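Local coordinates for uncharacterized protein (PDB 3T8K), which is of unknown function but folds as stacked alpha-hairpin, ankyrin-type repeats, a scaffold that in other proteins commonly mediates protein-protein binding, at residues Ala13-Thr18 against Val45-Asn50; Ser35-Asn40 against Lys64-Lys69; Ile41-Leu46 against Leu78-Phe83; Ile57-Ile62 against Thr94-Ile99. All coordinates share one frame; numbering follows the deposited sequence.

Interaction 1 (Ala13-Thr18 against Val45-Asn50)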
loop_
_atom_site.group_PDB
_atom_site.type_symbol
_atom_site.label_atom_id
_atom_site.label_comp_id
_atom_site.label_asym_id
_atom_site.label_seq_id
_atom_site.Cartn_x
_atom_site.Cartn_y
_atom_site.Cartn_z
ATOM N N ALA A 13 -13.352 1.525 -11.070
ATOM C CA ALA A 13 -12.945 2.737 -11.770
ATOM C C ALA A 13 -12.292 3.707 -10.797
ATOM O O ALA A 13 -11.295 4.360 -11.128
ATOM C CB ALA A 13 -14.155 3.391 -12.452
ATOM N N ALA A 14 -12.854 3.792 -9.590
ATOM C CA ALA A 14 -12.392 4.746 -8.582
ATOM C C ALA A 14 -10.983 4.425 -8.120
ATOM O O ALA A 14 -10.198 5.329 -7.812
ATOM C CB ALA A 14 -13.319 4.745 -7.393
HETATM N N MSE A 15 -10.669 3.137 -8.052
HETATM C CA MSE A 15 -9.372 2.716 -7.536
HETATM C C MSE A 15 -8.280 2.636 -8.600
HETATM O O MSE A 15 -7.096 2.799 -8.296
HETATM C CB MSE A 15 -9.510 1.366 -6.833
HETATM C CG MSE A 15 -8.240 0.933 -6.134
HETATM SE SE MSE A 15 -8.699 -0.269 -4.694
HETATM C CE MSE A 15 -9.736 -1.542 -5.685
ATOM N N LEU A 16 -8.674 2.376 -9.842
ATOM C CA LEU A 16 -7.713 2.071 -10.900
ATOM C C LEU A 16 -7.636 3.101 -12.036
ATOM O O LEU A 16 -6.590 3.268 -12.663
ATOM C CB LEU A 16 -8.023 0.691 -11.489
ATOM C CG LEU A 16 -8.039 -0.445 -10.464
ATOM C CD1 LEU A 16 -8.672 -1.716 -11.050
ATOM C CD2 LEU A 16 -6.622 -0.720 -9.961
ATOM N N GLY A 17 -8.742 3.778 -12.311
ATOM C CA GLY A 17 -8.802 4.633 -13.482
ATOM C C GLY A 17 -8.470 6.096 -13.268
ATOM O O GLY A 17 -8.038 6.519 -12.205
ATOM N N THR A 18 -8.671 6.877 -14.322
ATOM C CA THR A 18 -8.529 8.316 -14.235
ATOM C C THR A 18 -9.817 8.905 -13.679
ATOM O O THR A 18 -10.830 8.203 -13.534
ATOM C CB THR A 18 -8.283 8.920 -15.622
ATOM O OG1 THR A 18 -9.373 8.569 -16.494
ATOM C CG2 THR A 18 -6.997 8.384 -16.216
ATOM N N VAL A 45 -11.209 4.923 -3.497
ATOM C CA VAL A 45 -10.587 6.067 -4.151
ATOM C C VAL A 45 -9.191 6.361 -3.596
ATOM O O VAL A 45 -8.245 6.611 -4.346
ATOM C CB VAL A 45 -11.430 7.324 -3.970
ATOM C CG1 VAL A 45 -10.752 8.519 -4.615
ATOM C CG2 VAL A 45 -12.822 7.112 -4.584
ATOM N N LEU A 46 -9.071 6.350 -2.277
ATOM C CA LEU A 46 -7.819 6.740 -1.648
ATOM C C LEU A 46 -6.693 5.773 -1.987
ATOM O O LEU A 46 -5.510 6.087 -1.802
ATOM C CB LEU A 46 -8.004 6.865 -0.137
ATOM C CG LEU A 46 -8.897 8.052 0.213
ATOM C CD1 LEU A 46 -9.375 7.968 1.656
ATOM C CD2 LEU A 46 -8.180 9.368 -0.069
ATOM N N ARG A 47 -7.062 4.608 -2.503
ATOM C CA ARG A 47 -6.080 3.593 -2.863
ATOM C C ARG A 47 -5.609 3.718 -4.304
ATOM O O ARG A 47 -4.716 2.990 -4.746
ATOM C CB ARG A 47 -6.620 2.194 -2.560
ATOM C CG ARG A 47 -6.751 1.949 -1.064
ATOM C CD ARG A 47 -7.281 0.572 -0.744
ATOM N NE ARG A 47 -8.721 0.493 -0.966
ATOM C CZ ARG A 47 -9.472 -0.561 -0.658
ATOM N NH1 ARG A 47 -8.920 -1.636 -0.108
ATOM N NH2 ARG A 47 -10.778 -0.539 -0.897
ATOM N N ASN A 48 -6.198 4.659 -5.035
ATOM C CA ASN A 48 -5.736 4.961 -6.385
ATOM C C ASN A 48 -4.291 5.483 -6.358
ATOM O O ASN A 48 -3.998 6.511 -5.732
ATOM C CB ASN A 48 -6.670 5.986 -7.034
ATOM C CG ASN A 48 -6.587 5.989 -8.547
ATOM O OD1 ASN A 48 -5.497 5.991 -9.125
ATOM N ND2 ASN A 48 -7.751 6.001 -9.202
ATOM N N ASN A 49 -3.396 4.775 -7.045
ATOM C CA ASN A 49 -1.993 5.190 -7.164
ATOM C C ASN A 49 -1.748 6.452 -8.001
ATOM O O ASN A 49 -0.623 6.967 -8.056
ATOM C CB ASN A 49 -1.163 4.045 -7.749
ATOM C CG ASN A 49 -1.136 2.826 -6.850
ATOM O OD1 ASN A 49 -0.968 2.942 -5.635
ATOM N ND2 ASN A 49 -1.311 1.647 -7.440
ATOM N N ASN A 50 -2.793 6.925 -8.675
ATOM C CA ASN A 50 -2.727 8.132 -9.486
ATOM C C ASN A 50 -3.121 9.327 -8.613
ATOM O O ASN A 50 -4.282 9.453 -8.230
ATOM C CB ASN A 50 -3.677 7.991 -10.690
ATOM C CG ASN A 50 -3.574 9.151 -11.679
ATOM O OD1 ASN A 50 -3.453 10.309 -11.297
ATOM N ND2 ASN A 50 -3.650 8.831 -12.966
HETATM O O HOH W 1 -4.449 2.557 -8.623
HETATM O O HOH W 2 -4.723 4.929 -11.443
#
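Asn48 plugs the C-terminal end of helix 10-16 with its side-chain amide, a polar contact within the ankyrin-type stack: one segment ends a helix, the other is the turn linking helix 41-45 to helix 51-63. With CG swung anti to the backbone N (chi1 -159°), the Asn48 amide points into the end of the neighbouring helix, where ND2 spends both hydrogens on backbone carbonyls. ND2 donates to Ala14 O at 2.9 Å, coming from above that carbonyl's plane, and to Gly17 O at 3.1 Å, this time within the carbonyl plane. Both acceptors lie close to the amide plane of Asn48, so the pair of bonds fixes the rotation of the group. Its other end, OD1, accepts from Asn50 N at 2.9 Å in an Asx turn, and a water ties the same OD1 to Leu16 O. Replacing the amide with an alanine side chain is likely to leave the carbonyls of Ala14 and Gly17 without this donor and the Asx turn without its acceptor. Met15 O meets Asn48 CA in a CH...O contact of 3.2 Å, and a second water joins Met15 O to Asn49 N. Nearby, Ala14 CB packs on Val45 CG2 at 3.7 Å, next to Ile57 and Leu61 of helix 51-63. Arg47, salt-bridged to Asp44, lies near the second subunit, whose Leu16 packs on Met15. Here the selenium of the selenomethionine Met15 sits over one face of the Arg47 guanidinium, SE to NE 3.8 Å.

Interaction 2 (Ser35-Asn40 against Lys64-Lys69)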
loop_
_atom_site.group_PDB
_atom_site.type_symbol
_atom_site.label_atom_id
_atom_site.label_comp_id
_atom_site.label_asym_id
_atom_site.label_seq_id
_atom_site.Cartn_x
_atom_site.Cartn_y
_atom_site.Cartn_z
ATOM N N SER A 35 -26.701 4.634 -3.946
ATOM C CA SER A 35 -26.075 3.506 -3.280
ATOM C C SER A 35 -24.559 3.680 -3.253
ATOM O O SER A 35 -23.913 3.356 -2.266
ATOM C CB SER A 35 -26.453 2.201 -3.968
ATOM O OG SER A 35 -27.859 2.027 -3.938
ATOM N N VAL A 36 -24.000 4.194 -4.343
ATOM C CA VAL A 36 -22.560 4.422 -4.423
ATOM C C VAL A 36 -22.123 5.462 -3.399
ATOM O O VAL A 36 -21.120 5.281 -2.693
ATOM C CB VAL A 36 -22.168 4.869 -5.849
ATOM C CG1 VAL A 36 -20.736 5.371 -5.902
ATOM C CG2 VAL A 36 -22.414 3.722 -6.864
ATOM N N LEU A 37 -22.868 6.555 -3.315
ATOM C CA LEU A 37 -22.509 7.639 -2.408
ATOM C C LEU A 37 -22.566 7.206 -0.949
ATOM O O LEU A 37 -21.762 7.653 -0.135
ATOM C CB LEU A 37 -23.399 8.858 -2.631
ATOM C CG LEU A 37 -23.177 9.543 -3.979
ATOM C CD1 LEU A 37 -24.256 10.573 -4.245
ATOM C CD2 LEU A 37 -21.790 10.174 -4.026
ATOM N N LYS A 38 -23.509 6.323 -0.631
ATOM C CA LYS A 38 -23.651 5.818 0.734
ATOM C C LYS A 38 -22.675 4.685 1.080
ATOM O O LYS A 38 -22.620 4.238 2.224
ATOM C CB LYS A 38 -25.085 5.350 0.974
ATOM C CG LYS A 38 -26.116 6.459 0.973
ATOM C CD LYS A 38 -27.501 5.858 0.799
ATOM C CE LYS A 38 -28.613 6.830 1.159
ATOM N NZ LYS A 38 -29.950 6.186 0.974
ATOM N N SER A 39 -21.914 4.220 0.098
ATOM C CA SER A 39 -20.962 3.141 0.333
ATOM C C SER A 39 -19.664 3.709 0.879
ATOM O O SER A 39 -19.518 4.920 1.034
ATOM C CB SER A 39 -20.669 2.384 -0.963
ATOM O OG SER A 39 -19.924 3.195 -1.861
ATOM N N ASN A 40 -18.711 2.827 1.161
ATOM C CA ASN A 40 -17.378 3.269 1.548
ATOM C C ASN A 40 -16.478 3.464 0.326
ATOM O O ASN A 40 -15.279 3.173 0.362
ATOM C CB ASN A 40 -16.734 2.303 2.549
ATOM C CG ASN A 40 -15.780 3.016 3.497
ATOM O OD1 ASN A 40 -15.850 4.235 3.635
ATOM N ND2 ASN A 40 -14.887 2.269 4.143
ATOM N N LYS A 64 -20.350 15.611 -3.639
ATOM C CA LYS A 64 -21.651 14.990 -3.900
ATOM C C LYS A 64 -22.227 14.355 -2.636
ATOM O O LYS A 64 -23.313 13.782 -2.668
ATOM C CB LYS A 64 -21.551 13.941 -5.014
ATOM C CG LYS A 64 -21.238 14.514 -6.385
ATOM C CD LYS A 64 -22.442 14.428 -7.293
ATOM C CE LYS A 64 -22.452 15.555 -8.305
ATOM N NZ LYS A 64 -23.718 15.538 -9.094
ATOM N N GLY A 65 -21.483 14.439 -1.536
ATOM C CA GLY A 65 -21.965 13.986 -0.242
ATOM C C GLY A 65 -21.587 12.571 0.159
ATOM O O GLY A 65 -22.218 11.990 1.043
ATOM N N ALA A 66 -20.560 12.013 -0.477
ATOM C CA ALA A 66 -20.092 10.673 -0.128
ATOM C C ALA A 66 -19.798 10.569 1.368
ATOM O O ALA A 66 -19.450 11.562 2.015
ATOM C CB ALA A 66 -18.858 10.303 -0.938
ATOM N N ASP A 67 -19.950 9.365 1.908
ATOM C CA ASP A 67 -19.775 9.125 3.336
ATOM C C ASP A 67 -18.324 9.327 3.770
ATOM O O ASP A 67 -17.415 8.693 3.235
ATOM C CB ASP A 67 -20.229 7.711 3.702
ATOM C CG ASP A 67 -20.227 7.465 5.203
ATOM O OD1 ASP A 67 -20.143 8.451 5.975
ATOM O OD2 ASP A 67 -20.314 6.283 5.609
ATOM N N ILE A 68 -18.134 10.200 4.754
ATOM C CA ILE A 68 -16.806 10.593 5.227
ATOM C C ILE A 68 -16.451 9.886 6.531
ATOM O O ILE A 68 -15.277 9.741 6.880
ATOM C CB ILE A 68 -16.749 12.123 5.461
ATOM C CG1 ILE A 68 -16.854 12.874 4.136
ATOM C CG2 ILE A 68 -15.472 12.520 6.187
ATOM C CD1 ILE A 68 -15.689 12.618 3.207
ATOM N N LYS A 69 -17.479 9.438 7.243
ATOM C CA LYS A 69 -17.314 8.878 8.579
ATOM C C LYS A 69 -17.362 7.352 8.580
ATOM O O LYS A 69 -17.520 6.728 9.626
ATOM C CB LYS A 69 -18.397 9.434 9.505
ATOM C CG LYS A 69 -18.375 10.943 9.648
ATOM C CD LYS A 69 -19.449 11.401 10.618
ATOM C CE LYS A 69 -19.470 12.911 10.749
ATOM N NZ LYS A 69 -20.521 13.368 11.702
HETATM O O HOH W 3 -17.242 6.800 0.838
#
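Leu37 reaches across from the end of helix 33-37 and lays its two methyls over the start of the 64-69 loop, joining the exits of two helices within the ankyrin-type stack. Its CG stands anti to the carbonyl carbon (chi1 -68°), which carries the branch toward Lys64: CD1 approaches Lys64 O at 3.7 Å, while CD2 rests on Lys64 CB at 3.9 Å. The two side chains pass each other at a slant, and Lys64 bends at chi2, leading its amine away from the contact; what the leucine covers is therefore the root of the lysine, not its charge. Leu61 of helix 51-63 backs both Leu37 and Ala66. Gly65, with positive phi, ends that helix in a Schellman motif and turns the chain so that the next residues run beside Leu37.

The backbone supplies the one direct hydrogen bond between the segments. Asp67 N donates to Leu37 O at 3.2 Å, and Ala66 CA makes a longer CH...O approach to the same oxygen. Asp67 directs its CB toward segment 35-40, where it lies 3.9 Å from Ser39 O, but its carboxylate turns back on its own loop: OD1 takes Lys69 N from above the carboxylate plane, forming an Asx turn. On the opposing segment, Val36 O accepts from Ser39 N, with Ser39 OG also close to it, at the bend after the helix. A water completes the junction, donating to Ser39 O at 3.0 Å and to Asp67 O at 3.1 Å.

Interaction 3 (Ile41-Leu46 against Leu78-Phe83)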
loop_
_atom_site.group_PDB
_atom_site.type_symbol
_atom_site.label_atom_id
_atom_site.label_comp_id
_atom_site.label_asym_id
_atom_site.label_seq_id
_atom_site.Cartn_x
_atom_site.Cartn_y
_atom_site.Cartn_z
ATOM N N ILE A 41 -17.072 3.967 -0.756
ATOM C CA ILE A 41 -16.350 4.197 -2.003
ATOM C C ILE A 41 -15.061 5.028 -1.822
ATOM O O ILE A 41 -14.059 4.769 -2.486
ATOM C CB ILE A 41 -17.288 4.855 -3.065
ATOM C CG1 ILE A 41 -16.577 4.981 -4.415
ATOM C CG2 ILE A 41 -17.764 6.228 -2.580
ATOM C CD1 ILE A 41 -16.208 3.664 -5.046
ATOM N N LEU A 42 -15.078 6.012 -0.925
ATOM C CA LEU A 42 -13.885 6.849 -0.700
ATOM C C LEU A 42 -12.672 6.040 -0.261
ATOM O O LEU A 42 -11.530 6.402 -0.570
ATOM C CB LEU A 42 -14.160 7.966 0.307
ATOM C CG LEU A 42 -14.964 9.127 -0.254
ATOM C CD1 LEU A 42 -15.422 10.058 0.858
ATOM C CD2 LEU A 42 -14.143 9.871 -1.314
ATOM N N TYR A 43 -12.907 4.947 0.456
ATOM C CA TYR A 43 -11.801 4.075 0.831
ATOM C C TYR A 43 -11.098 3.525 -0.415
ATOM O O TYR A 43 -9.874 3.506 -0.480
ATOM C CB TYR A 43 -12.263 2.940 1.750
ATOM C CG TYR A 43 -11.126 2.351 2.564
ATOM C CD1 TYR A 43 -10.939 2.711 3.893
ATOM C CD2 TYR A 43 -10.231 1.464 1.995
ATOM C CE1 TYR A 43 -9.884 2.186 4.641
ATOM C CE2 TYR A 43 -9.175 0.929 2.734
ATOM C CZ TYR A 43 -9.007 1.295 4.051
ATOM O OH TYR A 43 -7.955 0.773 4.781
ATOM N N ASP A 44 -11.875 3.093 -1.409
ATOM C CA ASP A 44 -11.314 2.633 -2.684
ATOM C C ASP A 44 -10.586 3.749 -3.435
ATOM O O ASP A 44 -9.486 3.553 -3.966
ATOM C CB ASP A 44 -12.419 2.076 -3.588
ATOM C CG ASP A 44 -13.125 0.870 -2.984
ATOM O OD1 ASP A 44 -12.524 0.178 -2.139
ATOM O OD2 ASP A 44 -14.286 0.614 -3.365
ATOM N N VAL A 45 -11.209 4.923 -3.497
ATOM C CA VAL A 45 -10.587 6.067 -4.151
ATOM C C VAL A 45 -9.191 6.361 -3.596
ATOM O O VAL A 45 -8.245 6.611 -4.346
ATOM C CB VAL A 45 -11.430 7.324 -3.970
ATOM C CG1 VAL A 45 -10.752 8.519 -4.615
ATOM C CG2 VAL A 45 -12.822 7.112 -4.584
ATOM N N LEU A 46 -9.071 6.350 -2.277
ATOM C CA LEU A 46 -7.819 6.740 -1.648
ATOM C C LEU A 46 -6.693 5.773 -1.987
ATOM O O LEU A 46 -5.510 6.087 -1.802
ATOM C CB LEU A 46 -8.004 6.865 -0.137
ATOM C CG LEU A 46 -8.897 8.052 0.213
ATOM C CD1 LEU A 46 -9.375 7.968 1.656
ATOM C CD2 LEU A 46 -8.180 9.368 -0.069
ATOM N N LEU A 78 -11.085 6.591 6.935
ATOM C CA LEU A 78 -10.532 6.994 5.650
ATOM C C LEU A 78 -9.104 7.500 5.791
ATOM O O LEU A 78 -8.350 7.515 4.822
ATOM C CB LEU A 78 -11.399 8.081 5.012
ATOM C CG LEU A 78 -12.809 7.603 4.644
ATOM C CD1 LEU A 78 -13.533 8.710 3.927
ATOM C CD2 LEU A 78 -12.739 6.358 3.781
ATOM N N PHE A 79 -8.724 7.912 6.995
ATOM C CA PHE A 79 -7.384 8.466 7.171
ATOM C C PHE A 79 -6.269 7.474 6.828
ATOM O O PHE A 79 -5.183 7.881 6.417
ATOM C CB PHE A 79 -7.196 9.011 8.589
ATOM C CG PHE A 79 -7.968 10.263 8.862
ATOM C CD1 PHE A 79 -7.606 11.461 8.256
ATOM C CD2 PHE A 79 -9.047 10.250 9.730
ATOM C CE1 PHE A 79 -8.306 12.629 8.510
ATOM C CE2 PHE A 79 -9.758 11.411 9.991
ATOM C CZ PHE A 79 -9.387 12.610 9.377
ATOM N N PHE A 80 -6.526 6.176 6.997
ATOM C CA PHE A 80 -5.457 5.200 6.809
ATOM C C PHE A 80 -4.996 5.113 5.358
ATOM O O PHE A 80 -3.817 5.306 5.078
ATOM C CB PHE A 80 -5.833 3.820 7.345
ATOM C CG PHE A 80 -4.666 2.851 7.399
ATOM C CD1 PHE A 80 -3.646 3.018 8.331
ATOM C CD2 PHE A 80 -4.597 1.770 6.520
ATOM C CE1 PHE A 80 -2.578 2.130 8.385
ATOM C CE2 PHE A 80 -3.536 0.879 6.569
ATOM C CZ PHE A 80 -2.523 1.058 7.500
ATOM N N PRO A 81 -5.922 4.835 4.423
ATOM C CA PRO A 81 -5.456 4.793 3.035
ATOM C C PRO A 81 -4.978 6.158 2.567
ATOM O O PRO A 81 -4.088 6.217 1.720
ATOM C CB PRO A 81 -6.697 4.330 2.247
ATOM C CG PRO A 81 -7.858 4.568 3.166
ATOM C CD PRO A 81 -7.319 4.382 4.552
ATOM N N LEU A 82 -5.555 7.231 3.105
ATOM C CA LEU A 82 -5.096 8.584 2.787
ATOM C C LEU A 82 -3.608 8.725 3.081
ATOM O O LEU A 82 -2.824 9.145 2.225
ATOM C CB LEU A 82 -5.854 9.617 3.617
ATOM C CG LEU A 82 -5.335 11.054 3.494
ATOM C CD1 LEU A 82 -5.528 11.576 2.081
ATOM C CD2 LEU A 82 -6.063 11.948 4.474
ATOM N N PHE A 83 -3.223 8.371 4.299
ATOM C CA PHE A 83 -1.830 8.531 4.723
ATOM C C PHE A 83 -0.883 7.461 4.165
ATOM O O PHE A 83 0.286 7.749 3.880
ATOM C CB PHE A 83 -1.746 8.636 6.250
ATOM C CG PHE A 83 -2.388 9.878 6.793
ATOM C CD1 PHE A 83 -2.106 11.114 6.225
ATOM C CD2 PHE A 83 -3.293 9.811 7.851
ATOM C CE1 PHE A 83 -2.705 12.278 6.710
ATOM C CE2 PHE A 83 -3.896 10.959 8.344
ATOM C CZ PHE A 83 -3.602 12.196 7.773
HETATM O O HOH W 4 -4.006 8.169 -0.624
#
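Pro81 presses its ring into the flat face of Tyr43, with CG 3.5 Å from the ring centroid and only 14° off the normal, a CH-pi contact placed over the middle of the aromatic ring. The proline and tyrosine side chains cross at about a right angle, and CD also comes down on the rim at CE1, 3.4 Å away. Because Tyr43 holds CG anti to its backbone N (chi1 -158°), the ring leans across the gap and roofs the proline, and its OH reaches the edge of the Phe80 ring, near that ring's plane. Phe80 in turn stacks on Tyr111.

Beneath this roof Leu46 is the main bump from segment 41-46. It pushes into a hollow walled by Leu78, Pro81 and Leu82: CB meets Pro81 CB at 3.7 Å, CD1 rests against Leu78 O at 3.4 Å, and CD2 touches Leu82 CD1 at 4.1 Å. Helices 41-45 and 79-85 pack side by side within the ankyrin-type stack, and their contact is part of its buried interior.

Leu78 returns the bump from its own segment: its two methyls rest on segment 41-46, CD1 settling on Leu42 CB at 3.7 Å and CD2 lying against the backbone at Tyr43 N, 3.6 Å away. Ile68 also packs on Leu42, while Phe100 of helix 90-102 touches Leu78. At the far end of the groove a water lies between Leu46 O and Pro81 O, its oxygen 2.8 Å from Leu46 O.

Interaction 4 (Ile57-Ile62 against Thr94-Ile99)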
loop_
_atom_site.group_PDB
_atom_site.type_symbol
_atom_site.label_atom_id
_atom_site.label_comp_id
_atom_site.label_asym_id
_atom_site.label_seq_id
_atom_site.Cartn_x
_atom_site.Cartn_y
_atom_site.Cartn_z
ATOM N N ILE A 57 -11.173 12.670 -8.043
ATOM C CA ILE A 57 -12.291 11.777 -7.734
ATOM C C ILE A 57 -12.746 11.961 -6.291
ATOM O O ILE A 57 -13.940 11.904 -5.991
ATOM C CB ILE A 57 -11.914 10.293 -7.961
ATOM C CG1 ILE A 57 -11.503 10.074 -9.418
ATOM C CG2 ILE A 57 -13.062 9.376 -7.561
ATOM C CD1 ILE A 57 -10.904 8.706 -9.698
ATOM N N SER A 58 -11.787 12.169 -5.385
ATOM C CA SER A 58 -12.133 12.347 -3.982
ATOM C C SER A 58 -12.968 13.600 -3.793
ATOM O O SER A 58 -13.998 13.575 -3.117
ATOM C CB SER A 58 -10.877 12.432 -3.105
ATOM O OG SER A 58 -10.323 11.149 -2.884
HETATM N N MSE A 59 -12.506 14.699 -4.383
HETATM C CA MSE A 59 -13.215 15.974 -4.287
HETATM C C MSE A 59 -14.595 15.906 -4.921
HETATM O O MSE A 59 -15.553 16.487 -4.411
HETATM C CB MSE A 59 -12.396 17.086 -4.929
HETATM C CG MSE A 59 -11.068 17.327 -4.235
HETATM SE SE MSE A 59 -11.258 18.095 -2.434
HETATM C CE MSE A 59 -12.078 16.632 -1.457
ATOM N N PHE A 60 -14.694 15.196 -6.036
ATOM C CA PHE A 60 -15.976 15.037 -6.706
ATOM C C PHE A 60 -16.977 14.344 -5.782
ATOM O O PHE A 60 -18.093 14.828 -5.586
ATOM C CB PHE A 60 -15.800 14.252 -8.004
ATOM C CG PHE A 60 -17.102 13.886 -8.679
ATOM C CD1 PHE A 60 -17.673 14.730 -9.615
ATOM C CD2 PHE A 60 -17.747 12.703 -8.368
ATOM C CE1 PHE A 60 -18.870 14.398 -10.243
ATOM C CE2 PHE A 60 -18.945 12.360 -8.989
ATOM C CZ PHE A 60 -19.508 13.213 -9.928
ATOM N N LEU A 61 -16.566 13.219 -5.206
ATOM C CA LEU A 61 -17.428 12.436 -4.322
ATOM C C LEU A 61 -17.762 13.158 -3.033
ATOM O O LEU A 61 -18.907 13.152 -2.595
ATOM C CB LEU A 61 -16.788 11.086 -3.990
ATOM C CG LEU A 61 -16.801 10.105 -5.163
ATOM C CD1 LEU A 61 -15.980 8.871 -4.849
ATOM C CD2 LEU A 61 -18.234 9.733 -5.527
ATOM N N ILE A 62 -16.754 13.756 -2.404
ATOM C CA ILE A 62 -17.010 14.534 -1.203
ATOM C C ILE A 62 -18.038 15.633 -1.466
ATOM O O ILE A 62 -18.955 15.837 -0.670
ATOM C CB ILE A 62 -15.719 15.133 -0.616
ATOM C CG1 ILE A 62 -14.847 14.009 -0.064
ATOM C CG2 ILE A 62 -16.050 16.133 0.486
ATOM C CD1 ILE A 62 -13.485 14.461 0.372
ATOM N N THR A 94 -2.802 16.908 2.300
ATOM C CA THR A 94 -3.105 17.848 3.366
ATOM C C THR A 94 -4.526 18.376 3.228
ATOM O O THR A 94 -5.291 18.378 4.191
ATOM C CB THR A 94 -2.126 19.019 3.357
ATOM O OG1 THR A 94 -0.798 18.509 3.524
ATOM C CG2 THR A 94 -2.437 19.987 4.491
ATOM N N GLU A 95 -4.859 18.824 2.020
ATOM C CA GLU A 95 -6.195 19.319 1.698
ATOM C C GLU A 95 -7.285 18.302 2.039
ATOM O O GLU A 95 -8.301 18.646 2.652
ATOM C CB GLU A 95 -6.269 19.690 0.215
ATOM C CG GLU A 95 -6.611 21.144 -0.042
ATOM C CD GLU A 95 -7.981 21.516 0.482
ATOM O OE1 GLU A 95 -8.980 20.986 -0.047
ATOM O OE2 GLU A 95 -8.059 22.331 1.425
ATOM N N LEU A 96 -7.080 17.051 1.633
ATOM C CA LEU A 96 -8.041 15.993 1.924
ATOM C C LEU A 96 -8.155 15.734 3.434
ATOM O O LEU A 96 -9.258 15.529 3.953
ATOM C CB LEU A 96 -7.686 14.699 1.178
ATOM C CG LEU A 96 -7.894 14.720 -0.340
ATOM C CD1 LEU A 96 -7.374 13.434 -0.991
ATOM C CD2 LEU A 96 -9.358 14.916 -0.661
ATOM N N CYS A 97 -7.025 15.734 4.137
ATOM C CA CYS A 97 -7.064 15.605 5.597
ATOM C C CYS A 97 -7.881 16.737 6.225
ATOM O O CYS A 97 -8.729 16.497 7.079
ATOM C CB CYS A 97 -5.654 15.563 6.204
ATOM S SG CYS A 97 -5.609 15.406 8.034
ATOM N N LYS A 98 -7.626 17.975 5.804
ATOM C CA LYS A 98 -8.384 19.108 6.317
ATOM C C LYS A 98 -9.891 18.912 6.128
ATOM O O LYS A 98 -10.686 19.176 7.029
ATOM C CB LYS A 98 -7.946 20.402 5.624
ATOM C CG LYS A 98 -8.739 21.634 6.024
ATOM C CD LYS A 98 -8.034 22.904 5.550
ATOM C CE LYS A 98 -8.694 23.498 4.327
ATOM N NZ LYS A 98 -9.746 24.494 4.697
ATOM N N ILE A 99 -10.279 18.467 4.942
ATOM C CA ILE A 99 -11.693 18.309 4.628
ATOM C C ILE A 99 -12.317 17.173 5.434
ATOM O O ILE A 99 -13.442 17.294 5.924
ATOM C CB ILE A 99 -11.898 18.075 3.124
ATOM C CG1 ILE A 99 -11.538 19.348 2.352
ATOM C CG2 ILE A 99 -13.333 17.668 2.830
ATOM C CD1 ILE A 99 -11.465 19.127 0.864
#
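Helices 57-62 and 94-99 run nearly parallel, their segment axes inclined by 19° and 11.5 Å apart at closest approach, a wide spacing that leaves the whole contact to side chains. They belong to helices 51-63 and 90-102, which lie side by side within the ankyrin-type stack. The selenomethionine Met59 folds back at chi2 and chi3 (-69° and 68°), bringing its end over the opposing helix. Its CE presses on Leu96 CD2 at 3.3 Å, tighter than ordinary van der Waals contact, and its SE meets Ile99 CD1 tip to tip at 3.5 Å. Leu96 sends CD2 onward to Ser58 CB at 3.8 Å, while the hydroxyl of Ser58 is bonded to Arg54 O within its own helix. Shortening Ile99 to an alanine is likely to open a gap facing Met59 and Ile62 and to leave the selenium end of Met59 resting mainly on Leu96 across the contact. Behind the interface Thr94 and Cys97 lean on helix 129-140, so the stack continues past this pair. Toward the C-terminal end of both segments, the two isoleucines cross obliquely through their beta-branches, Ile62 CG2 against Ile99 CG2 at 3.9 Å.

Overall arrangement
Interaction 3 is the buried centre of the group and interaction 2 a surface contact, with interactions 1 and 4 partly buried between them. Interactions 3 and 4 are apolar helix packing; interactions 1 and 2, at the turns, use backbone carbonyls, Asx turns and bridging waters. Helix 41-45 and the turn after it serve two contacts: Val45 and Leu46 belong to both interactions 1 and 3, and Val45 also packs on Ser58, Ile57 and Leu61 of interaction 4. Interaction 2 joins this core through Ile68, which touches Leu42 and Ile62. Interaction 1 also lies against the second subunit; no other chain of the assembly touches interactions 2 and 4.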